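Local coordinates for protein putative NADH dehydrogenase/NAD(P)H nitroreductase (Bacteroides thetaiotaomicron VPI-5482, PDB 3KWK) that probably acts as an FMN-dependent oxidoreductase of the nitroreductase family, binding flavin mononucleotide at the interface of its dimer, at residues Ser44-Gly48 and Asp100-Ala104; Gly48-Pro53 and Arg93-Trp97. All coordinates share one frame; numbering follows the deposited sequence. Where two conformers were deposited one is given.

Contact 1. Residues Ser44-Gly48 and Asp100-Ala104; sequences SAPSG and DCSAA. With FMN (flavin mononucleotide), chain B.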
loop_
_atom_site.group_PDB
_atom_site.type_symbol
_atom_site.label_atom_id
_atom_site.label_comp_id
_atom_site.label_asym_id
_atom_site.label_seq_id
_atom_site.Cartn_x
_atom_site.Cartn_y
_atom_site.Cartn_z
ATOM N N SER A 44 3.088 -5.408 8.989
ATOM C CA SER A 44 4.477 -4.954 8.681
ATOM C C SER A 44 4.486 -3.680 7.863
ATOM O O SER A 44 5.559 -3.157 7.581
ATOM C CB SER A 44 5.212 -6.033 7.903
ATOM O OG SER A 44 5.225 -7.248 8.653
ATOM N N ALA A 45 3.312 -3.170 7.519
ATOM C CA ALA A 45 3.220 -1.895 6.798
ATOM C C ALA A 45 3.912 -0.712 7.513
ATOM O O ALA A 45 4.061 -0.670 8.754
ATOM C CB ALA A 45 1.726 -1.521 6.587
ATOM N N PRO A 46 4.293 0.310 6.721
ATOM C CA PRO A 46 4.732 1.551 7.336
ATOM C C PRO A 46 3.495 2.213 7.984
ATOM O O PRO A 46 2.363 1.818 7.677
ATOM C CB PRO A 46 5.223 2.386 6.152
ATOM C CG PRO A 46 4.447 1.848 4.967
ATOM C CD PRO A 46 4.350 0.369 5.242
ATOM N N SER A 47 3.710 3.200 8.855
ATOM C CA SER A 47 2.614 3.824 9.611
ATOM C C SER A 47 2.942 5.234 10.016
ATOM O O SER A 47 4.008 5.418 10.591
ATOM C CB SER A 47 2.359 3.010 10.887
ATOM O OG SER A 47 1.291 3.555 11.663
ATOM N N GLY A 48 2.094 6.201 9.670
ATOM C CA GLY A 48 2.301 7.574 10.101
ATOM C C GLY A 48 2.507 7.690 11.609
ATOM O O GLY A 48 1.676 7.210 12.385
ATOM N N ASP A 100 -2.072 4.269 6.034
ATOM C CA ASP A 100 -1.471 3.123 6.675
ATOM C C ASP A 100 -2.196 1.836 6.271
ATOM O O ASP A 100 -1.572 0.833 5.929
ATOM C CB ASP A 100 -1.544 3.187 8.202
ATOM C CG ASP A 100 -0.787 4.346 8.840
ATOM O OD1 ASP A 100 -0.221 5.234 8.132
ATOM O OD2 ASP A 100 -0.740 4.296 10.101
ATOM N N CYS A 101 -3.532 1.846 6.378
ATOM C CA CYS A 101 -4.299 0.624 6.120
ATOM C C CYS A 101 -4.265 0.244 4.646
ATOM O O CYS A 101 -4.437 -0.950 4.304
ATOM C CB CYS A 101 -5.736 0.784 6.575
ATOM S SG CYS A 101 -5.904 0.821 8.369
ATOM N N SER A 102 -4.116 1.214 3.735
ATOM C CA SER A 102 -3.926 0.881 2.301
ATOM C C SER A 102 -2.583 0.183 2.088
ATOM O O SER A 102 -2.491 -0.777 1.303
ATOM C CB SER A 102 -3.934 2.176 1.500
ATOM O OG SER A 102 -5.246 2.700 1.414
ATOM N N ALA A 103 -1.534 0.644 2.781
ATOM C CA ALA A 103 -0.246 -0.048 2.698
ATOM C C ALA A 103 -0.358 -1.487 3.301
ATOM O O ALA A 103 0.173 -2.433 2.741
ATOM C CB ALA A 103 0.876 0.786 3.394
ATOM N N ALA A 104 -1.114 -1.612 4.398
ATOM C CA ALA A 104 -1.341 -2.915 5.046
ATOM C C ALA A 104 -2.101 -3.824 4.084
ATOM O O ALA A 104 -1.765 -5.008 3.917
ATOM C CB ALA A 104 -2.117 -2.788 6.377
HETATM N N1 FMN B . 8.563 9.338 8.139
HETATM C C2 FMN B . 9.213 10.538 8.105
HETATM O O2 FMN B . 10.422 10.578 8.393
HETATM N N3 FMN B . 8.533 11.698 7.769
HETATM C C4 FMN B . 7.188 11.708 7.463
HETATM O O4 FMN B . 6.609 12.793 7.149
HETATM C C4A FMN B . 6.528 10.477 7.503
HETATM N N5 FMN B . 5.168 10.405 7.231
HETATM C C5A FMN B . 4.559 9.189 7.080
HETATM C C6 FMN B . 3.226 9.149 6.645
HETATM C C7 FMN B . 2.627 7.915 6.443
HETATM C C7M FMN B . 1.171 7.804 5.957
HETATM C C8 FMN B . 3.308 6.734 6.668
HETATM C C8M FMN B . 2.598 5.426 6.423
HETATM C C9 FMN B . 4.617 6.779 7.114
HETATM C C9A FMN B . 5.257 8.010 7.322
HETATM N N10 FMN B . 6.568 8.089 7.799
HETATM C C10 FMN B . 7.208 9.296 7.823
HETATM C "C1'" FMN B . 7.320 6.846 8.099
HETATM C "C2'" FMN B . 6.900 6.269 9.448
HETATM O "O2'" FMN B . 7.399 7.067 10.526
HETATM C "C3'" FMN B . 7.321 4.791 9.585
HETATM O "O3'" FMN B . 6.639 3.990 8.621
HETATM C "C4'" FMN B . 7.007 4.214 10.994
HETATM O "O4'" FMN B . 7.838 4.868 11.963
HETATM C "C5'" FMN B . 7.188 2.696 11.074
HETATM O "O5'" FMN B . 8.558 2.450 10.771
HETATM P P FMN B . 8.987 1.481 9.531
HETATM O O1P FMN B . 8.530 2.153 8.223
HETATM O O2P FMN B . 10.520 1.481 9.713
HETATM O O3P FMN B . 8.356 0.113 9.701
HETATM O O HOH W 1 -0.833 6.405 11.709
#
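Asp100, on the helix 97-114, shows how one carboxylate can fix a loop that passes beside a cofactor. Asp100 OD1 takes the backbone N of Gly48 on its syn side at 2.9 Å, in a nearly straight bond (170°), while Asp100 OD2 receives the Ser47 OG hydroxyl at 2.7 Å from above the carboxylate plane. The serine can reach it because OG lies anti to its backbone N (chi1 -179°). A water donates to both Asp100 OD2 and Gly48 O, so three donors grip the buried carboxylate. One turn further along the helix the contact becomes apolar. The methyl of Ala45 points at the helix and settles on the backbone of Ala104, with Ala45 CB 3.6 Å from Ala104 N, and meets the methyl of Ala103 at 4.0 Å between the CB atoms. Pro46 CD packs on that same Ala103 methyl. Ser47 N donates to the ribityl FMN O3' at 3.0 Å. Asp100 OD1 lies 3.3 Å from the methyl FMN C8M. A loop that gives one backbone hydrogen bond to a flavin held largely by the second subunit is consistent with the dimer-interface FMN site of the nitroreductase fold.

Contact 2. Residues Gly48-Pro53 and Arg93-Trp97; sequences GKDVRP and RSFYW. With FMN (flavin mononucleotide), chain B.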
loop_
_atom_site.group_PDB
_atom_site.type_symbol
_atom_site.label_atom_id
_atom_site.label_comp_id
_atom_site.label_asym_id
_atom_site.label_seq_id
_atom_site.Cartn_x
_atom_site.Cartn_y
_atom_site.Cartn_z
ATOM N N GLY A 48 2.094 6.201 9.670
ATOM C CA GLY A 48 2.301 7.574 10.101
ATOM C C GLY A 48 2.507 7.690 11.609
ATOM O O GLY A 48 1.676 7.210 12.385
ATOM N N LYS A 49 3.645 8.280 12.000
ATOM C CA LYS A 49 4.077 8.422 13.393
ATOM C C LYS A 49 4.157 7.097 14.145
ATOM O O LYS A 49 4.152 7.065 15.381
ATOM C CB LYS A 49 3.181 9.420 14.116
ATOM C CG LYS A 49 3.124 10.806 13.414
ATOM C CD LYS A 49 4.387 11.660 13.630
ATOM C CE LYS A 49 4.259 13.012 12.904
ATOM N NZ LYS A 49 5.558 13.732 12.747
ATOM N N ASP A 50 4.238 6.014 13.394
ATOM C CA ASP A 50 4.284 4.664 13.939
ATOM C C ASP A 50 3.167 4.360 14.919
ATOM O O ASP A 50 3.323 3.640 15.914
ATOM C CB ASP A 50 5.672 4.346 14.543
ATOM C CG ASP A 50 5.953 2.867 14.625
ATOM O OD1 ASP A 50 5.262 2.090 13.946
ATOM O OD2 ASP A 50 6.858 2.436 15.420
ATOM N N VAL A 51 1.971 4.845 14.606
ATOM C CA VAL A 51 0.818 4.589 15.437
ATOM C C VAL A 51 0.337 3.139 15.328
ATOM O O VAL A 51 -0.137 2.562 16.316
ATOM C CB VAL A 51 -0.325 5.521 15.058
ATOM C CG1 VAL A 51 -1.645 5.158 15.756
ATOM C CG2 VAL A 51 0.022 6.987 15.359
ATOM N N ARG A 52 0.418 2.558 14.132
ATOM C CA ARG A 52 -0.041 1.202 13.922
ATOM C C ARG A 52 -1.535 1.077 14.201
ATOM O O ARG A 52 -1.956 0.274 15.016
ATOM C CB ARG A 52 0.772 0.166 14.684
ATOM C CG ARG A 52 2.301 0.368 14.548
ATOM C CD ARG A 52 3.089 -0.592 15.405
ATOM N NE ARG A 52 4.488 -0.198 15.384
ATOM C CZ ARG A 52 5.461 -0.832 16.035
ATOM N NH1 ARG A 52 5.195 -1.891 16.755
ATOM N NH2 ARG A 52 6.710 -0.382 15.945
ATOM N N PRO A 53 -2.327 1.887 13.482
ATOM C CA PRO A 53 -3.748 1.986 13.795
ATOM C C PRO A 53 -4.634 0.894 13.216
ATOM O O PRO A 53 -5.851 0.893 13.414
ATOM C CB PRO A 53 -4.131 3.329 13.165
ATOM C CG PRO A 53 -3.303 3.387 11.936
ATOM C CD PRO A 53 -1.958 2.791 12.379
ATOM N N ARG A 93 -7.021 7.051 16.855
ATOM C CA ARG A 93 -5.578 6.961 17.078
ATOM C C ARG A 93 -4.755 7.628 15.977
ATOM O O ARG A 93 -3.631 8.003 16.205
ATOM C CB ARG A 93 -5.161 5.496 17.228
ATOM C CG ARG A 93 -5.674 4.830 18.547
ATOM C CD ARG A 93 -5.080 3.430 18.790
ATOM N NE ARG A 93 -3.678 3.574 19.082
ATOM C CZ ARG A 93 -2.663 3.000 18.436
ATOM N NH1 ARG A 93 -2.833 2.060 17.465
ATOM N NH2 ARG A 93 -1.451 3.344 18.824
ATOM N N SER A 94 -5.310 7.741 14.770
ATOM C CA SER A 94 -4.565 8.271 13.635
ATOM C C SER A 94 -5.423 8.816 12.513
ATOM O O SER A 94 -6.328 8.135 12.021
ATOM C CB SER A 94 -3.715 7.172 13.029
ATOM O OG SER A 94 -3.045 7.639 11.871
ATOM N N PHE A 95 -5.130 10.029 12.086
ATOM C CA PHE A 95 -5.765 10.566 10.858
ATOM C C PHE A 95 -5.046 10.096 9.582
ATOM O O PHE A 95 -5.445 10.466 8.481
ATOM C CB PHE A 95 -5.937 12.093 10.892
ATOM C CG PHE A 95 -4.656 12.891 11.125
ATOM C CD1 PHE A 95 -3.730 13.011 10.105
ATOM C CD2 PHE A 95 -4.407 13.525 12.324
ATOM C CE1 PHE A 95 -2.549 13.719 10.265
ATOM C CE2 PHE A 95 -3.261 14.236 12.492
ATOM C CZ PHE A 95 -2.311 14.319 11.443
ATOM N N TYR A 96 -4.004 9.281 9.739
ATOM C CA TYR A 96 -3.398 8.626 8.583
ATOM C C TYR A 96 -3.978 7.243 8.369
ATOM O O TYR A 96 -3.483 6.524 7.528
ATOM C CB TYR A 96 -1.897 8.464 8.777
ATOM C CG TYR A 96 -1.083 9.685 9.080
ATOM C CD1 TYR A 96 -0.772 10.595 8.098
ATOM C CD2 TYR A 96 -0.528 9.866 10.325
ATOM C CE1 TYR A 96 0.015 11.690 8.380
ATOM C CE2 TYR A 96 0.291 10.929 10.609
ATOM C CZ TYR A 96 0.575 11.825 9.647
ATOM O OH TYR A 96 1.421 12.872 9.972
ATOM N N TRP A 97 -5.020 6.853 9.120
ATOM C CA TRP A 97 -5.424 5.461 9.181
ATOM C C TRP A 97 -5.620 4.858 7.816
ATOM O O TRP A 97 -5.255 3.740 7.606
ATOM C CB TRP A 97 -6.661 5.243 10.084
ATOM C CG TRP A 97 -7.926 5.808 9.523
ATOM C CD1 TRP A 97 -8.446 7.062 9.735
ATOM C CD2 TRP A 97 -8.855 5.131 8.678
ATOM N NE1 TRP A 97 -9.615 7.223 9.048
ATOM C CE2 TRP A 97 -9.887 6.055 8.362
ATOM C CE3 TRP A 97 -8.882 3.876 8.104
ATOM C CZ2 TRP A 97 -10.918 5.728 7.500
ATOM C CZ3 TRP A 97 -9.961 3.538 7.266
ATOM C CH2 TRP A 97 -10.957 4.463 6.989
HETATM N N1 FMN B . 8.563 9.338 8.139
HETATM C C2 FMN B . 9.213 10.538 8.105
HETATM O O2 FMN B . 10.422 10.578 8.393
HETATM N N3 FMN B . 8.533 11.698 7.769
HETATM C C4 FMN B . 7.188 11.708 7.463
HETATM O O4 FMN B . 6.609 12.793 7.149
HETATM C C4A FMN B . 6.528 10.477 7.503
HETATM N N5 FMN B . 5.168 10.405 7.231
HETATM C C5A FMN B . 4.559 9.189 7.080
HETATM C C6 FMN B . 3.226 9.149 6.645
HETATM C C7 FMN B . 2.627 7.915 6.443
HETATM C C7M FMN B . 1.171 7.804 5.957
HETATM C C8 FMN B . 3.308 6.734 6.668
HETATM C C8M FMN B . 2.598 5.426 6.423
HETATM C C9 FMN B . 4.617 6.779 7.114
HETATM C C9A FMN B . 5.257 8.010 7.322
HETATM N N10 FMN B . 6.568 8.089 7.799
HETATM C C10 FMN B . 7.208 9.296 7.823
HETATM C "C1'" FMN B . 7.320 6.846 8.099
HETATM C "C2'" FMN B . 6.900 6.269 9.448
HETATM O "O2'" FMN B . 7.399 7.067 10.526
HETATM C "C3'" FMN B . 7.321 4.791 9.585
HETATM O "O3'" FMN B . 6.639 3.990 8.621
HETATM C "C4'" FMN B . 7.007 4.214 10.994
HETATM O "O4'" FMN B . 7.838 4.868 11.963
HETATM C "C5'" FMN B . 7.188 2.696 11.074
HETATM O "O5'" FMN B . 8.558 2.450 10.771
HETATM P P FMN B . 8.987 1.481 9.531
HETATM O O1P FMN B . 8.530 2.153 8.223
HETATM O O2P FMN B . 10.520 1.481 9.713
HETATM O O3P FMN B . 8.356 0.113 9.701
HETATM O O HOH W 1 -0.833 6.405 11.709
#
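The Tyr96 ring and the Arg93 guanidinium are the flat groups that meet the loop 48-53. Tyr96 has Phe95 CE1 over one face, offset toward the rim. Gly48 CA comes in obliquely, 3.6 Å from Tyr96 CD2, a closeness possible because the glycine carries no CB. Lys49 CG and the FMN methyl C7M also approach the ring obliquely, and Tyr96 OH bonds to Tyr127 OH of the second subunit. In the conformer described, the Arg93 guanidinium has Val51 CG1 over one face, 3.4 Å above the plane, and Arg52 O at its edge. The Arg93 chain, bent at chi3 (69°), runs alongside Val51, the reverse way, and delivers Arg93 NH1 and NH2 end-on to one oxygen, Val51 O, at 3.0 and 2.9 Å. Both bonds are well bent, with the oxygen tilted 23° from the guanidinium plane; the bond from NH1 to Arg52 O is weak.

Between the two groups, Ser94 OG accepts from Tyr96 N at 2.9 Å, closing an ST turn within the type I turn 94-97. Tyr96 sits at the N-cap position, right before the helix 97-114. The same hydroxyl donates to a water that in turn donates to Gly48 O, joining the segments, and Ser94 CB packs on Pro53 CB.

Within the loop, Arg52 and Asp50 form a side-on salt bridge: Arg52 NE reaches Asp50 OD1 at 2.8 Å in a straight bond (176°), and NH2 reaches the syn lone pair of OD2. Asp50 CB lies 3.4 Å from the ribityl FMN O4'. With an alanine here, the Arg52 guanidinium would probably lose its charged mate and be freer to turn, and the contact with the ribityl C5' would go.

Overall arrangement
Contacts 1 and 2 lie with their centres about 9 Å apart; the second falls inside the span of chain between the first pair of segments, and they share Gly48. Two close approaches join them: Ser47 OG lies 2.8 Å from Arg52 N, a probable hydrogen bond, and Asp100 OD2 packs 3.0 Å from Pro53 CD. One water is common to the two contacts. Loop 44-53 is thus set against the beginning of helix 97-114 and the turn leading into it. The loop also touches one FMN, at its ribityl chain through Pro46, Ser47 and Asp50 and at the dimethylbenzene ring through Gly48. Arg19, Ser21, Arg23, Tyr74, Lys162 and Lys164 of the second subunit also hydrogen-bond to that FMN.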